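Local coordinates for protein DNA-entry nuclease (Competence-specific nuclease) (Streptococcus agalactiae ILRI112, PDB 4QGO) that probably cleaves DNA without sequence specificity, as a nuclease of the His-Me finger (beta-beta-alpha) class described as a virulence factor, at residues Asn39-Asn44 and Thr199-Val204; Val170-Thr175 and Leu191-Gln196; Asp102-Ala107 and Thr139-Gln144; Gly32-Asn37 and Ala205-Gln210. The protein carries 1 engineered substitution. All blocks are in the same frame, centred on the assembly; numbering follows the deposited sequence. Where two conformers were deposited one is given.

Interaction 1 of 4, residues Asn39-Asn44 and Thr199-Val204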
# COMPACT_ATOMS: atom_id res chain seq x y z
N ASN A 39 7.79 14.24 2.13
CA ASN A 39 8.40 12.95 1.77
C ASN A 39 9.35 12.38 2.82
O ASN A 39 10.10 11.45 2.54
CB ASN A 39 9.08 13.05 0.38
CG ASN A 39 8.74 11.88 -0.53
OD1 ASN A 39 7.80 11.13 -0.31
ND2 ASN A 39 9.53 11.75 -1.59
N GLN A 40 9.32 12.93 4.04
CA GLN A 40 10.18 12.47 5.11
C GLN A 40 9.43 11.53 6.05
O GLN A 40 8.28 11.79 6.43
CB GLN A 40 10.75 13.66 5.91
CG GLN A 40 11.36 14.74 5.03
CD GLN A 40 12.47 14.21 4.14
OE1 GLN A 40 13.52 13.79 4.63
NE2 GLN A 40 12.23 14.21 2.84
N THR A 41 10.10 10.44 6.41
CA THR A 41 9.58 9.48 7.38
C THR A 41 10.58 9.32 8.51
O THR A 41 11.77 9.55 8.33
CB THR A 41 9.30 8.11 6.73
OG1 THR A 41 8.96 7.15 7.74
CG2 THR A 41 10.52 7.62 5.95
N ASN A 42 10.08 8.92 9.69
CA ASN A 42 10.97 8.76 10.83
C ASN A 42 11.55 7.37 10.96
O ASN A 42 12.18 7.04 11.98
CB ASN A 42 10.28 9.19 12.13
CG ASN A 42 9.09 8.32 12.49
OD1 ASN A 42 8.93 7.21 11.98
ND2 ASN A 42 8.26 8.82 13.39
N LEU A 43 11.32 6.53 9.95
CA LEU A 43 11.86 5.17 9.96
C LEU A 43 13.36 5.17 10.16
O LEU A 43 14.08 5.96 9.56
CB LEU A 43 11.53 4.44 8.66
CG LEU A 43 10.09 4.00 8.44
CD1 LEU A 43 9.97 3.41 7.05
CD2 LEU A 43 9.68 2.99 9.50
N ASN A 44 13.82 4.26 11.01
CA ASN A 44 15.25 4.11 11.29
C ASN A 44 15.80 2.89 10.55
O ASN A 44 15.49 1.75 10.90
CB ASN A 44 15.49 4.01 12.79
CG ASN A 44 16.97 3.94 13.14
OD1 ASN A 44 17.82 4.10 12.27
ND2 ASN A 44 17.27 3.74 14.42
N THR A 199 19.77 7.47 0.72
CA THR A 199 19.53 7.88 -0.67
C THR A 199 18.09 7.61 -1.11
O THR A 199 17.59 8.26 -2.03
CB THR A 199 20.48 7.20 -1.67
OG1 THR A 199 20.31 5.78 -1.62
CG2 THR A 199 21.94 7.55 -1.37
N LEU A 200 17.45 6.65 -0.46
CA LEU A 200 16.03 6.41 -0.70
C LEU A 200 15.23 6.83 0.52
O LEU A 200 15.49 6.38 1.64
CB LEU A 200 15.75 4.94 -0.98
CG LEU A 200 14.27 4.58 -1.18
CD1 LEU A 200 13.75 5.20 -2.45
CD2 LEU A 200 14.07 3.06 -1.20
N GLU A 201 14.24 7.70 0.30
CA GLU A 201 13.33 8.06 1.38
C GLU A 201 12.03 8.57 0.79
O GLU A 201 12.03 9.45 -0.06
CB GLU A 201 13.94 9.11 2.31
CG GLU A 201 13.02 9.43 3.49
CD GLU A 201 13.68 10.23 4.60
OE1 GLU A 201 14.90 10.48 4.52
OE2 GLU A 201 12.97 10.60 5.56
N PHE A 202 10.92 8.00 1.24
CA PHE A 202 9.62 8.53 0.85
C PHE A 202 8.56 8.30 1.92
O PHE A 202 8.73 7.46 2.81
CB PHE A 202 9.15 8.02 -0.54
CG PHE A 202 8.98 6.52 -0.64
CD1 PHE A 202 7.90 5.87 -0.05
CD2 PHE A 202 9.87 5.76 -1.40
CE1 PHE A 202 7.73 4.51 -0.17
CE2 PHE A 202 9.70 4.39 -1.54
CZ PHE A 202 8.63 3.76 -0.93
N ASN A 203 7.48 9.08 1.84
CA ASN A 203 6.37 9.00 2.77
C ASN A 203 5.16 9.43 1.97
O ASN A 203 4.98 10.62 1.69
CB ASN A 203 6.60 9.92 3.97
CG ASN A 203 5.60 9.69 5.08
OD1 ASN A 203 4.58 9.03 4.88
ND2 ASN A 203 5.88 10.24 6.26
N VAL A 204 4.34 8.46 1.56
CA VAL A 204 3.22 8.75 0.67
C VAL A 204 1.95 8.02 1.09
O VAL A 204 1.99 6.99 1.79
CB VAL A 204 3.54 8.35 -0.80
CG1 VAL A 204 4.77 9.11 -1.34
CG2 VAL A 204 3.76 6.86 -0.90
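Gln-40 O takes two amide N-H groups, one from Asn-203 ND2 and one from Asn-37 ND2. The bond from Asn-203 ND2 to Gln-40 O is 2.9 Å long and nearly straight at 175°. The oxygen lies in the amide plane of Asn-203, but the donor sits above the plane of the Gln-40 carbonyl. His-190 NE2 is bonded to the other end of this amide, at Asn-203 OD1, so its rotation is fixed from both sides.

The backbone of Asn-203 is held too. Its N donates to Asn-39 OD1 at 3.0 Å, so a side chain supplies the acceptor there. Asn-39 OD1 also lies 3.4 Å from Phe-202 CB.

Glu-201 reaches the loop with CG anti to the backbone N (chi1 -177°) and an extended chain. Its OE2 uses the anti lone pair to accept from Thr-41 N at 3.0 Å. Thr-41 CG2 lies 3.6 Å from Phe-202 O. Thr-41 OG1 bonds to Glu-192 on the next strand.

Phe-202 points instead to helix 153-165. From Asn-39 at the strand edge the loop passes over the sheet face that carries Asn-203, Glu-192 and Arg-173, opposite that helix. Within it the Leu-43 N to Thr-41 OG1 bond forms an ST turn.

Interaction 2 of 4, residues Val170-Thr175 and Leu191-Gln196. With SO4 (sulfate ion), chain C.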
# COMPACT_ATOMS: atom_id res chain seq x y z
N VAL A 170 16.72 -1.44 3.28
CA VAL A 170 15.57 -0.54 3.27
C VAL A 170 14.59 -0.87 4.39
O VAL A 170 14.03 -1.96 4.44
CB VAL A 170 14.83 -0.57 1.91
CG1 VAL A 170 13.68 0.43 1.94
CG2 VAL A 170 15.79 -0.21 0.79
N ARG A 171 14.43 0.07 5.32
CA ARG A 171 13.40 -0.02 6.35
C ARG A 171 12.09 0.45 5.71
O ARG A 171 12.06 1.45 5.02
CB ARG A 171 13.80 0.84 7.55
CG ARG A 171 12.83 0.82 8.71
CD ARG A 171 12.81 -0.51 9.48
NE ARG A 171 11.95 -0.34 10.64
CZ ARG A 171 10.62 -0.45 10.62
NH1 ARG A 171 10.00 -0.81 9.50
NH2 ARG A 171 9.92 -0.21 11.71
N TYR A 172 11.01 -0.31 5.92
CA TYR A 172 9.78 -0.17 5.13
C TYR A 172 8.58 -0.35 6.05
O TYR A 172 8.57 -1.25 6.89
CB TYR A 172 9.78 -1.27 4.06
CG TYR A 172 8.75 -1.21 2.94
CD1 TYR A 172 8.49 -0.03 2.25
CD2 TYR A 172 8.11 -2.37 2.51
CE1 TYR A 172 7.57 -0.00 1.20
CE2 TYR A 172 7.20 -2.35 1.46
CZ TYR A 172 6.94 -1.17 0.81
OH TYR A 172 6.04 -1.14 -0.24
N ARG A 173 7.57 0.50 5.89
CA ARG A 173 6.36 0.42 6.69
C ARG A 173 5.16 0.73 5.81
O ARG A 173 5.12 1.76 5.15
CB ARG A 173 6.42 1.38 7.89
CG ARG A 173 5.21 1.32 8.84
CD ARG A 173 5.52 2.01 10.18
NE ARG A 173 5.90 3.41 10.03
CZ ARG A 173 6.72 4.07 10.85
NH1 ARG A 173 7.27 3.46 11.90
NH2 ARG A 173 7.00 5.35 10.61
N VAL A 174 4.20 -0.20 5.80
CA VAL A 174 3.00 -0.06 4.98
C VAL A 174 1.77 -0.17 5.87
O VAL A 174 1.59 -1.16 6.59
CB VAL A 174 2.95 -1.15 3.90
CG1 VAL A 174 1.66 -1.04 3.11
CG2 VAL A 174 4.17 -1.03 2.96
N THR A 175 0.93 0.86 5.85
CA THR A 175 -0.21 0.92 6.75
C THR A 175 -1.48 1.23 5.97
O THR A 175 -1.60 2.32 5.41
CB THR A 175 -0.02 2.01 7.81
OG1 THR A 175 1.27 1.86 8.44
CG2 THR A 175 -1.11 1.94 8.87
N LEU A 191 2.62 4.36 2.54
CA LEU A 191 3.91 3.70 2.32
C LEU A 191 5.04 4.60 2.79
O LEU A 191 5.09 5.77 2.41
CB LEU A 191 4.14 3.39 0.84
CG LEU A 191 2.97 2.92 -0.01
CD1 LEU A 191 3.42 2.76 -1.45
CD2 LEU A 191 2.43 1.61 0.52
N GLU A 192 5.96 4.05 3.58
CA GLU A 192 7.12 4.76 4.10
C GLU A 192 8.36 3.91 3.86
O GLU A 192 8.34 2.69 4.10
CB GLU A 192 6.95 4.98 5.59
CG GLU A 192 5.77 5.85 5.97
CD GLU A 192 5.59 5.89 7.46
OE1 GLU A 192 6.31 6.67 8.12
OE2 GLU A 192 4.75 5.13 7.98
N ALA A 193 9.44 4.53 3.40
CA ALA A 193 10.68 3.80 3.15
C ALA A 193 11.89 4.67 3.43
O ALA A 193 11.87 5.87 3.18
CB ALA A 193 10.73 3.26 1.72
N LYS A 194 12.96 4.04 3.92
CA LYS A 194 14.21 4.75 4.20
C LYS A 194 15.35 3.76 4.04
O LYS A 194 15.34 2.69 4.65
CB LYS A 194 14.17 5.30 5.63
CG LYS A 194 15.47 5.93 6.12
CD LYS A 194 15.78 7.18 5.32
CE LYS A 194 17.04 7.87 5.85
NZ LYS A 194 16.88 8.25 7.29
N SER A 195 16.34 4.10 3.22
CA SER A 195 17.53 3.26 3.12
C SER A 195 18.56 3.66 4.18
O SER A 195 18.59 4.81 4.65
CB SER A 195 18.14 3.31 1.72
OG SER A 195 18.64 4.61 1.42
N GLN A 196 19.39 2.69 4.56
CA GLN A 196 20.46 2.94 5.53
C GLN A 196 21.33 4.12 5.10
O GLN A 196 21.66 4.97 5.92
CB GLN A 196 21.31 1.68 5.72
CG GLN A 196 22.47 1.86 6.70
CD GLN A 196 23.46 0.70 6.68
OE1 GLN A 196 23.08 -0.46 6.57
NE2 GLN A 196 24.75 1.02 6.78
S SO4 C . 6.58 0.75 14.19
O1 SO4 C . 5.25 0.47 13.67
O2 SO4 C . 7.03 -0.33 15.05
O3 SO4 C . 6.58 2.00 14.97
O4 SO4 C . 7.53 0.89 13.09
O HOH W 1 2.96 3.36 6.82
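Arg-173 and Glu-192 lie side by side and point the same way from a hydrogen-bonded pair of the two strands. The arginine grips the carboxylate side-on. Its NE donates to Glu-192 OE2 at 2.9 Å, and its NH2 donates to Glu-192 OE1 at 2.9 Å, a salt bridge. Both oxygens lie close to the guanidinium plane. The carboxylate is turned 47° against that plane, so both nitrogens meet it out of its own plane. A bend at chi3 (59°) turns the guanidinium to the glutamate. Thr-41 OG1 also bonds to Glu-192 OE1, water 1 donates to OE2, and Asn-42 OD1 takes Arg-173 NH2.

The remaining nitrogen, Arg-173 NH1, donates to sulfate O4 at 2.8 Å. Arg-171 NH2 adds a weak bond to the same oxygen at 3.0 Å. Asn-67 holds both parties, with OD1 on Arg-171 NH1 and ND2 on the sulfate. The sulfate is probably from the crystallisation liquor.

The face with Tyr-172, Val-174, Leu-191 and Ala-193 is mostly apolar. Tyr-172 CD1 meets Ala-193 CB at 4.0 Å, with the methyl at the ring edge. Val-174 CG2 lies over one ring face, near the rim. Val-174 and Leu-191 run side by side, CG1 to CD2 at 3.8 Å. Helix 153-165 packs on this face through Val-160 and Tyr-156.

Paired backbone bonds at Arg-171 with Lys-194 and at Arg-173 with Glu-192 set the register. This is an antiparallel beta hairpin in the middle of the central sheet, with one mostly apolar and one charged face.

Interaction 3 of 4, residues Asp102-Ala107 and Thr139-Gln144. With SO4 (sulfate ion), chain D.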
# COMPACT_ATOMS: atom_id res chain seq x y z
N ASP A 102 -13.22 0.82 -18.04
CA ASP A 102 -11.93 1.45 -18.21
C ASP A 102 -10.90 0.43 -18.68
O ASP A 102 -11.23 -0.74 -18.88
CB ASP A 102 -11.50 2.20 -16.94
CG ASP A 102 -11.27 1.30 -15.74
OD1 ASP A 102 -10.93 0.10 -15.91
OD2 ASP A 102 -11.41 1.82 -14.61
N HIS A 103 -9.66 0.87 -18.88
CA HIS A 103 -8.69 -0.00 -19.53
C HIS A 103 -8.24 -1.17 -18.65
O HIS A 103 -7.61 -2.08 -19.15
CB HIS A 103 -7.49 0.82 -20.03
CG HIS A 103 -6.53 1.25 -18.96
ND1 HIS A 103 -6.72 2.37 -18.19
CD2 HIS A 103 -5.35 0.71 -18.56
CE1 HIS A 103 -5.71 2.50 -17.33
NE2 HIS A 103 -4.87 1.51 -17.54
N TYR A 104 -8.53 -1.10 -17.34
CA TYR A 104 -8.18 -2.20 -16.43
C TYR A 104 -9.09 -3.41 -16.60
O TYR A 104 -8.68 -4.54 -16.32
CB TYR A 104 -8.20 -1.73 -14.97
CG TYR A 104 -7.17 -0.66 -14.69
CD1 TYR A 104 -5.83 -0.98 -14.52
CD2 TYR A 104 -7.55 0.68 -14.58
CE1 TYR A 104 -4.89 0.00 -14.26
CE2 TYR A 104 -6.62 1.67 -14.33
CZ TYR A 104 -5.29 1.32 -14.17
OH TYR A 104 -4.37 2.31 -13.92
N GLY A 105 -10.32 -3.17 -17.01
CA GLY A 105 -11.27 -4.24 -17.25
C GLY A 105 -11.98 -4.73 -16.00
O GLY A 105 -13.13 -5.14 -16.06
N HIS A 106 -11.28 -4.71 -14.87
CA HIS A 106 -11.87 -5.12 -13.59
C HIS A 106 -11.56 -4.05 -12.56
O HIS A 106 -10.65 -3.24 -12.75
CB HIS A 106 -11.32 -6.46 -13.14
CG HIS A 106 -9.85 -6.46 -12.93
ND1 HIS A 106 -8.95 -6.70 -13.94
CD2 HIS A 106 -9.11 -6.23 -11.82
CE1 HIS A 106 -7.72 -6.63 -13.46
NE2 HIS A 106 -7.79 -6.34 -12.18
N ALA A 107 -12.30 -4.06 -11.46
CA ALA A 107 -12.23 -2.96 -10.49
C ALA A 107 -11.15 -3.14 -9.43
O ALA A 107 -10.46 -2.18 -9.09
CB ALA A 107 -13.57 -2.77 -9.82
N THR A 139 -7.90 -1.04 -5.37
CA THR A 139 -8.29 -0.73 -6.75
C THR A 139 -7.20 -1.19 -7.73
O THR A 139 -6.00 -1.17 -7.41
CB THR A 139 -8.62 0.75 -6.98
OG1 THR A 139 -7.41 1.53 -6.88
CG2 THR A 139 -9.66 1.23 -5.97
N ALA A 140 -7.62 -1.63 -8.91
CA ALA A 140 -6.66 -2.04 -9.93
C ALA A 140 -5.69 -0.92 -10.24
O ALA A 140 -4.49 -1.15 -10.36
CB ALA A 140 -7.38 -2.49 -11.20
N HIS A 141 -6.20 0.31 -10.36
CA HIS A 141 -5.33 1.44 -10.63
C HIS A 141 -4.27 1.65 -9.55
O HIS A 141 -3.09 1.80 -9.85
CB HIS A 141 -6.12 2.73 -10.75
CG HIS A 141 -5.25 3.94 -10.77
ND1 HIS A 141 -4.49 4.29 -11.86
CD2 HIS A 141 -4.95 4.84 -9.80
CE1 HIS A 141 -3.79 5.38 -11.58
NE2 HIS A 141 -4.06 5.74 -10.34
N SER A 142 -4.71 1.68 -8.29
CA SER A 142 -3.76 2.00 -7.23
C SER A 142 -2.80 0.85 -6.93
O SER A 142 -1.68 1.08 -6.47
CB SER A 142 -4.48 2.53 -5.98
OG SER A 142 -5.15 1.50 -5.27
N ASN A 143 -3.21 -0.38 -7.22
CA ASN A 143 -2.31 -1.52 -7.13
C ASN A 143 -1.27 -1.52 -8.25
O ASN A 143 -0.07 -1.65 -7.99
CB ASN A 143 -3.13 -2.82 -7.17
CG ASN A 143 -2.26 -4.05 -7.05
OD1 ASN A 143 -1.78 -4.38 -5.97
ND2 ASN A 143 -2.06 -4.76 -8.15
N GLN A 144 -1.73 -1.33 -9.48
CA GLN A 144 -0.92 -1.65 -10.66
C GLN A 144 -0.05 -0.54 -11.22
O GLN A 144 0.97 -0.81 -11.86
CB GLN A 144 -1.84 -2.15 -11.78
CG GLN A 144 -2.51 -3.45 -11.46
CD GLN A 144 -3.51 -3.89 -12.52
OE1 GLN A 144 -3.35 -3.59 -13.71
NE2 GLN A 144 -4.54 -4.60 -12.09
S SO4 D . -1.60 1.69 -15.85
O1 SO4 D . -1.89 1.60 -14.42
O2 SO4 D . -0.15 1.72 -16.06
O3 SO4 D . -2.17 0.53 -16.53
O4 SO4 D . -2.21 2.90 -16.40
O HOH W 2 -5.90 -4.75 -15.36
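Tyr-104 OH meets His-141 ND1 at 2.9 Å, and the histidine is the donor, with the hydroxyl near its ring plane. The hydroxyl donates a hydrogen bond to O1 of a sulfate, probably from the crystallisation liquor, at 2.6 Å. The two rings meet rim to rim, with planes 74° apart. His-141 N lies over the centre of one face of the Tyr-104 ring, and Tyr-104 CB touches Ala-140 CB at 3.9 Å. His-103 covers the opposite face near the rim, and its NE2 donates to sulfate O3 at 3.0 Å.

Gln-144 OE1 comes to the edge of the tyrosine ring, 3.7 Å from CD1, with its amide turned 83° to the ring. Water 2 donates to this oxygen and to Tyr-104 O. Asp-109 takes Gln-144 NE2 on one carboxylate oxygen and His-106 NE2 on the other, which fixes both side chains.

The backbones join once, by Ala-140 N to Ala-107 O at 2.9 Å. That carbonyl also takes Tyr-213 OH. His-106 O is buried against Ala-140 CB and has no polar partner in the model.

Further out, Asp-102 OD1 accepts from Tyr-104 N, an Asx turn at the start of a type I beta turn. Gln-210 links Asp-102 to His-141 N. Thr-139 caps helix 140-144, with its OG1 accepting from Ser-142 N.

Because Tyr-104 OH accepts from His-141 ND1, its own O-H is directed to the anion. With His-103 beside it, the surface offers N-H and O-H groups that suit the site to an anion.

Interaction 4 of 4, residues Gly32-Asn37 and Ala205-Gln210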
# COMPACT_ATOMS: atom_id res chain seq x y z
N GLY A 32 -0.72 11.93 -8.85
CA GLY A 32 -1.76 10.96 -8.55
C GLY A 32 -1.76 10.45 -7.12
O GLY A 32 -2.64 9.69 -6.74
N ILE A 33 -0.79 10.87 -6.30
CA ILE A 33 -0.71 10.38 -4.93
C ILE A 33 -0.57 11.55 -3.96
O ILE A 33 -0.45 12.70 -4.39
CB ILE A 33 0.41 9.32 -4.76
CG1 ILE A 33 1.78 9.82 -5.22
CG2 ILE A 33 0.06 8.08 -5.61
CD1 ILE A 33 2.48 10.80 -4.26
N TYR A 34 -0.60 11.28 -2.66
CA TYR A 34 -0.31 12.32 -1.67
C TYR A 34 1.07 12.10 -1.07
O TYR A 34 1.34 11.07 -0.45
CB TYR A 34 -1.39 12.35 -0.57
CG TYR A 34 -2.68 12.97 -1.02
CD1 TYR A 34 -2.88 14.34 -0.95
CD2 TYR A 34 -3.70 12.19 -1.54
CE1 TYR A 34 -4.06 14.92 -1.38
CE2 TYR A 34 -4.89 12.75 -1.98
CZ TYR A 34 -5.06 14.12 -1.89
OH TYR A 34 -6.24 14.69 -2.32
N GLU A 35 1.93 13.09 -1.28
CA GLU A 35 3.21 13.14 -0.60
C GLU A 35 2.93 13.67 0.80
O GLU A 35 2.22 14.67 0.95
CB GLU A 35 4.15 14.07 -1.36
CG GLU A 35 5.54 14.20 -0.79
CD GLU A 35 6.38 15.23 -1.53
OE1 GLU A 35 7.35 15.74 -0.94
OE2 GLU A 35 6.07 15.53 -2.70
N LEU A 36 3.46 12.99 1.82
CA LEU A 36 3.21 13.37 3.20
C LEU A 36 4.48 13.89 3.85
O LEU A 36 5.55 13.33 3.63
CB LEU A 36 2.74 12.15 4.01
CG LEU A 36 1.60 11.34 3.41
CD1 LEU A 36 1.24 10.20 4.36
CD2 LEU A 36 0.39 12.22 3.12
N ASN A 37 4.35 14.94 4.65
CA ASN A 37 5.48 15.40 5.46
C ASN A 37 6.74 15.69 4.63
O ASN A 37 7.86 15.37 5.04
CB ASN A 37 5.80 14.36 6.55
CG ASN A 37 6.65 14.93 7.69
OD1 ASN A 37 6.44 16.05 8.13
ND2 ASN A 37 7.60 14.13 8.16
N ALA A 205 0.82 8.55 0.65
CA ALA A 205 -0.45 7.84 0.75
C ALA A 205 -0.97 7.62 -0.66
O ALA A 205 -1.12 8.57 -1.42
CB ALA A 205 -1.47 8.64 1.56
N ILE A 206 -1.20 6.36 -1.02
CA ILE A 206 -1.72 6.00 -2.33
C ILE A 206 -3.23 5.86 -2.21
O ILE A 206 -3.71 4.93 -1.56
CB ILE A 206 -1.19 4.63 -2.79
CG1 ILE A 206 0.33 4.52 -2.59
CG2 ILE A 206 -1.61 4.35 -4.23
CD1 ILE A 206 1.13 5.46 -3.41
N PRO A 207 -4.00 6.79 -2.81
CA PRO A 207 -5.45 6.68 -2.65
C PRO A 207 -5.98 5.35 -3.21
O PRO A 207 -5.56 4.92 -4.29
CB PRO A 207 -5.99 7.87 -3.46
CG PRO A 207 -4.82 8.88 -3.44
CD PRO A 207 -3.60 7.99 -3.57
N ASN A 208 -6.88 4.72 -2.46
CA ASN A 208 -7.50 3.48 -2.91
C ASN A 208 -8.71 3.80 -3.76
O ASN A 208 -9.87 3.56 -3.37
CB ASN A 208 -7.88 2.59 -1.73
CG ASN A 208 -8.04 1.14 -2.13
OD1 ASN A 208 -7.64 0.75 -3.23
ND2 ASN A 208 -8.60 0.34 -1.22
N THR A 209 -8.42 4.38 -4.92
CA THR A 209 -9.43 4.95 -5.79
C THR A 209 -9.16 4.57 -7.24
O THR A 209 -8.07 4.11 -7.60
CB THR A 209 -9.43 6.50 -5.69
OG1 THR A 209 -8.14 7.02 -6.04
CG2 THR A 209 -9.78 6.95 -4.27
N GLN A 210 -10.16 4.79 -8.09
CA GLN A 210 -10.03 4.55 -9.52
C GLN A 210 -10.92 5.58 -10.20
O GLN A 210 -12.03 5.85 -9.72
CB GLN A 210 -10.48 3.11 -9.83
CG GLN A 210 -10.17 2.61 -11.26
CD GLN A 210 -9.79 1.13 -11.29
OE1 GLN A 210 -9.08 0.63 -10.42
NE2 GLN A 210 -10.28 0.43 -12.30
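Pro-207 sits where the next strand-to-strand N-H would be expected. It has none, and its ring carbon CD lies 3.7 Å from Gly-32 O instead. Pairing does not continue past Tyr-34 and Ala-205 on the proline side; on the other side Leu-36 bonds to the backbone of Asn-203. Tyr-34 N donates to Ala-205 O at 3.0 Å, and Ala-205 N donates to Tyr-34 O at 2.8 Å. The strands run antiparallel, with 162° between their directions.

The tyrosine ring meets the proline at about a right angle, and Pro-207 CG lies at the ring edge, 4.0 Å from Tyr-34 CD2. Tyr-34 CG is anti to its carbonyl carbon (chi1 -75°), which leans the ring toward the start of its strand, where Pro-207 lies. Its hydroxyl is bonded to Asp-9 O, and Tyr-29 meets the ring edge-to-face. Ala-205 CB touches both Tyr-34 CB and Leu-36 CD1, 4.2 Å from the latter. Helix 12-22 covers this side, with Leu-18 on Tyr-34, Ile-22 on Leu-36 and Phe-14 on Pro-207.

On the other side, Ile-33 and Ile-206 lie alongside each other and point the same way. Ile-33 CG2 touches Ile-206 CD1 at 3.6 Å. Both reach Tyr-156 of helix 153-165.

Beyond the proline, Asn-208 centres an inverse gamma turn. Two backbone bonds thus carry the polar part of this contact. Apolar packing on both faces does the rest, and the chain parts from strand 33-36 at Pro-207.

How the interactions relate
Interactions 1, 2 and 4 belong to one antiparallel sheet. Strand 201-207 serves both interaction 1 and interaction 4, whose centres are about 15 Å apart. Its neighbour 188-195 carries half of interaction 2; the centres of interactions 1 and 2 are about 7 Å apart. Interaction 3 stands apart, on helix 140-144 and a loop, its centre about 27 Å from that of interaction 1. It meets interaction 4 where Asn-208 and Thr-209 bond to Thr-139. Along the chain, interaction 4 encloses interaction 1. Interaction 1 in turn encloses interaction 3 and then interaction 2, in series. Early residues of the nuclease thus pair with late ones, and the loop that follows strand 201-207 joins the start of helix 140-144 to the sheet.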